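Local coordinates for DNA polymerase III, beta subunit (Thermotoga maritima, PDB 1VPK), which probably tethers DNA polymerase and other proteins to DNA as a ring-shaped, head-to-tail dimeric sliding clamp, conferring processivity, at residues Phe139-Asp142 with Thr143-Glu147. Residues are numbered along the deposited sequence; the frame is centred on the assembly and turned at random.
Sequences FEVD and TSLLE
D142 OD1 accepts the backbone N-H of L145 at 3.0 Å, the N-cap bond that opens helix 143-153. The donor meets OD1 on its anti side, 22° out of the carboxylate plane; CG anti to the D142 backbone N (chi1 174°) brings OD1 to the L145 N-H. A water donates to the same OD1 and accepts from S144 OG at 2.8 Å, bridging the cap residue to the exposed S144. The negative cap lies at the positive end of the helix dipole, an arrangement that would probably stabilise the helix start. From the main chain, D142 O takes L146 N at 3.1 Å, the first i to i+4 bond of the helix. Strand 137-142 passes directly into a helix of the central clamp domain; the axes of 139-142 and 143-147 make an angle of 83°. T143 OG1 is hydrogen-bonded to E222 O, just before strand 224-229 of the same chain. V141 packs on L146, CG1 lying 3.8 Å from L146 CD2 with the two side chains crossing at about a right angle, and lies more loosely beside the partly exposed L145. L146 and T143 both touch L217 of helix 207-218.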
ATOM      1  N   PHE A 139     -15.015  36.001  -1.865  1.00 42.93           N
ATOM      2  CA  PHE A 139     -16.091  35.272  -2.537  1.00 43.51           C
ATOM      3  C   PHE A 139     -16.462  34.004  -1.792  1.00 43.53           C
ATOM      4  O   PHE A 139     -15.680  33.469  -1.021  1.00 42.22           O
ATOM      5  CB  PHE A 139     -15.728  34.971  -4.001  1.00 43.24           C
ATOM      6  CG  PHE A 139     -14.495  34.137  -4.151  1.00 44.45           C
ATOM      7  CD1 PHE A 139     -13.245  34.732  -4.193  1.00 44.02           C
ATOM      8  CD2 PHE A 139     -14.585  32.738  -4.248  1.00 45.62           C
ATOM      9  CE1 PHE A 139     -12.092  33.957  -4.305  1.00 45.64           C
ATOM     10  CE2 PHE A 139     -13.425  31.949  -4.355  1.00 43.29           C
ATOM     11  CZ  PHE A 139     -12.186  32.564  -4.386  1.00 43.24           C
ATOM     12  N   GLU A 140     -17.686  33.558  -1.984  1.00 44.50           N
ATOM     13  CA  GLU A 140     -18.104  32.252  -1.505  1.00 46.49           C
ATOM     14  C   GLU A 140     -18.009  31.247  -2.653  1.00 46.48           C
ATOM     15  O   GLU A 140     -18.249  31.610  -3.798  1.00 45.03           O
ATOM     16  CB  GLU A 140     -19.545  32.308  -0.976  1.00 46.89           C
ATOM     17  CG  GLU A 140     -19.630  32.793   0.478  1.00 49.28           C
ATOM     18  CD  GLU A 140     -20.927  32.395   1.174  1.00 49.50           C
ATOM     19  OE1 GLU A 140     -22.017  32.400   0.539  1.00 54.51           O
ATOM     20  OE2 GLU A 140     -20.860  32.099   2.385  1.00 57.27           O
ATOM     21  N   VAL A 141     -17.643  29.996  -2.352  1.00 46.52           N
ATOM     22  CA  VAL A 141     -17.753  28.941  -3.371  1.00 46.95           C
ATOM     23  C   VAL A 141     -18.320  27.639  -2.797  1.00 46.47           C
ATOM     24  O   VAL A 141     -18.110  27.310  -1.624  1.00 45.28           O
ATOM     25  CB  VAL A 141     -16.388  28.736  -4.154  1.00 47.31           C
ATOM     26  CG1 VAL A 141     -15.299  28.422  -3.251  1.00 48.79           C
ATOM     27  CG2 VAL A 141     -16.524  27.670  -5.260  1.00 47.10           C
ATOM     28  N   ASP A 142     -19.072  26.923  -3.632  1.00 46.84           N
ATOM     29  CA  ASP A 142     -19.623  25.611  -3.270  1.00 47.21           C
ATOM     30  C   ASP A 142     -18.422  24.703  -2.877  1.00 47.01           C
ATOM     31  O   ASP A 142     -17.411  24.647  -3.543  1.00 46.11           O
ATOM     32  CB  ASP A 142     -20.508  25.087  -4.440  1.00 47.73           C
ATOM     33  CG  ASP A 142     -21.024  23.654  -4.231  1.00 49.98           C
ATOM     34  OD1 ASP A 142     -20.190  22.712  -4.158  1.00 50.08           O
ATOM     35  OD2 ASP A 142     -22.274  23.474  -4.158  1.00 50.55           O
ATOM     36  N   THR A 143     -18.522  24.071  -1.714  1.00 47.13           N
ATOM     37  CA  THR A 143     -17.435  23.312  -1.147  1.00 47.25           C
ATOM     38  C   THR A 143     -17.002  22.169  -2.052  1.00 47.45           C
ATOM     39  O   THR A 143     -15.821  22.032  -2.342  1.00 47.14           O
ATOM     40  CB  THR A 143     -17.879  22.780   0.212  1.00 46.76           C
ATOM     41  OG1 THR A 143     -18.412  23.878   0.962  1.00 46.97           O
ATOM     42  CG2 THR A 143     -16.755  22.188   0.954  1.00 47.64           C
ATOM     43  N   SER A 144     -17.980  21.385  -2.508  1.00 47.99           N
ATOM     44  CA  SER A 144     -17.770  20.236  -3.393  1.00 48.99           C
ATOM     45  C   SER A 144     -17.156  20.655  -4.736  1.00 48.91           C
ATOM     46  O   SER A 144     -16.305  19.968  -5.272  1.00 48.42           O
ATOM     47  CB  SER A 144     -19.109  19.535  -3.673  1.00 49.10           C
ATOM     48  OG  SER A 144     -19.910  19.471  -2.490  1.00 52.30           O
ATOM     49  N   LEU A 145     -17.609  21.775  -5.282  1.00 49.41           N
ATOM     50  CA  LEU A 145     -17.048  22.287  -6.531  1.00 50.32           C
ATOM     51  C   LEU A 145     -15.574  22.624  -6.394  1.00 50.50           C
ATOM     52  O   LEU A 145     -14.756  22.281  -7.232  1.00 50.96           O
ATOM     53  CB  LEU A 145     -17.785  23.561  -6.934  1.00 50.49           C
ATOM     54  CG  LEU A 145     -17.466  24.117  -8.325  1.00 51.09           C
ATOM     55  CD1 LEU A 145     -17.918  23.113  -9.367  1.00 52.65           C
ATOM     56  CD2 LEU A 145     -18.217  25.418  -8.526  1.00 51.85           C
ATOM     57  N   LEU A 146     -15.237  23.354  -5.346  1.00 50.73           N
ATOM     58  CA  LEU A 146     -13.842  23.743  -5.142  1.00 50.80           C
ATOM     59  C   LEU A 146     -12.961  22.516  -4.874  1.00 50.95           C
ATOM     60  O   LEU A 146     -11.865  22.436  -5.381  1.00 49.48           O
ATOM     61  CB  LEU A 146     -13.723  24.747  -4.018  1.00 50.29           C
ATOM     62  CG  LEU A 146     -12.300  25.270  -3.766  1.00 51.85           C
ATOM     63  CD1 LEU A 146     -11.754  26.008  -4.974  1.00 51.04           C
ATOM     64  CD2 LEU A 146     -12.300  26.158  -2.504  1.00 51.23           C
ATOM     65  N   GLU A 147     -13.468  21.554  -4.107  1.00 51.99           N
ATOM     66  CA  GLU A 147     -12.751  20.296  -3.870  1.00 52.68           C
ATOM     67  C   GLU A 147     -12.375  19.608  -5.157  1.00 52.52           C
ATOM     68  O   GLU A 147     -11.234  19.219  -5.349  1.00 51.09           O
ATOM     69  CB  GLU A 147     -13.587  19.314  -3.040  1.00 53.78           C
ATOM     70  CG  GLU A 147     -12.762  18.151  -2.482  1.00 57.59           C
ATOM     71  CD  GLU A 147     -12.746  16.871  -3.357  1.00 65.57           C
ATOM     72  OE1 GLU A 147     -13.625  16.685  -4.239  1.00 69.31           O
ATOM     73  OE2 GLU A 147     -11.857  16.000  -3.135  1.00 71.14           O
TER
HETATM   74  O   HOH W   1     -20.968  21.748  -1.368  1.00 45.99           O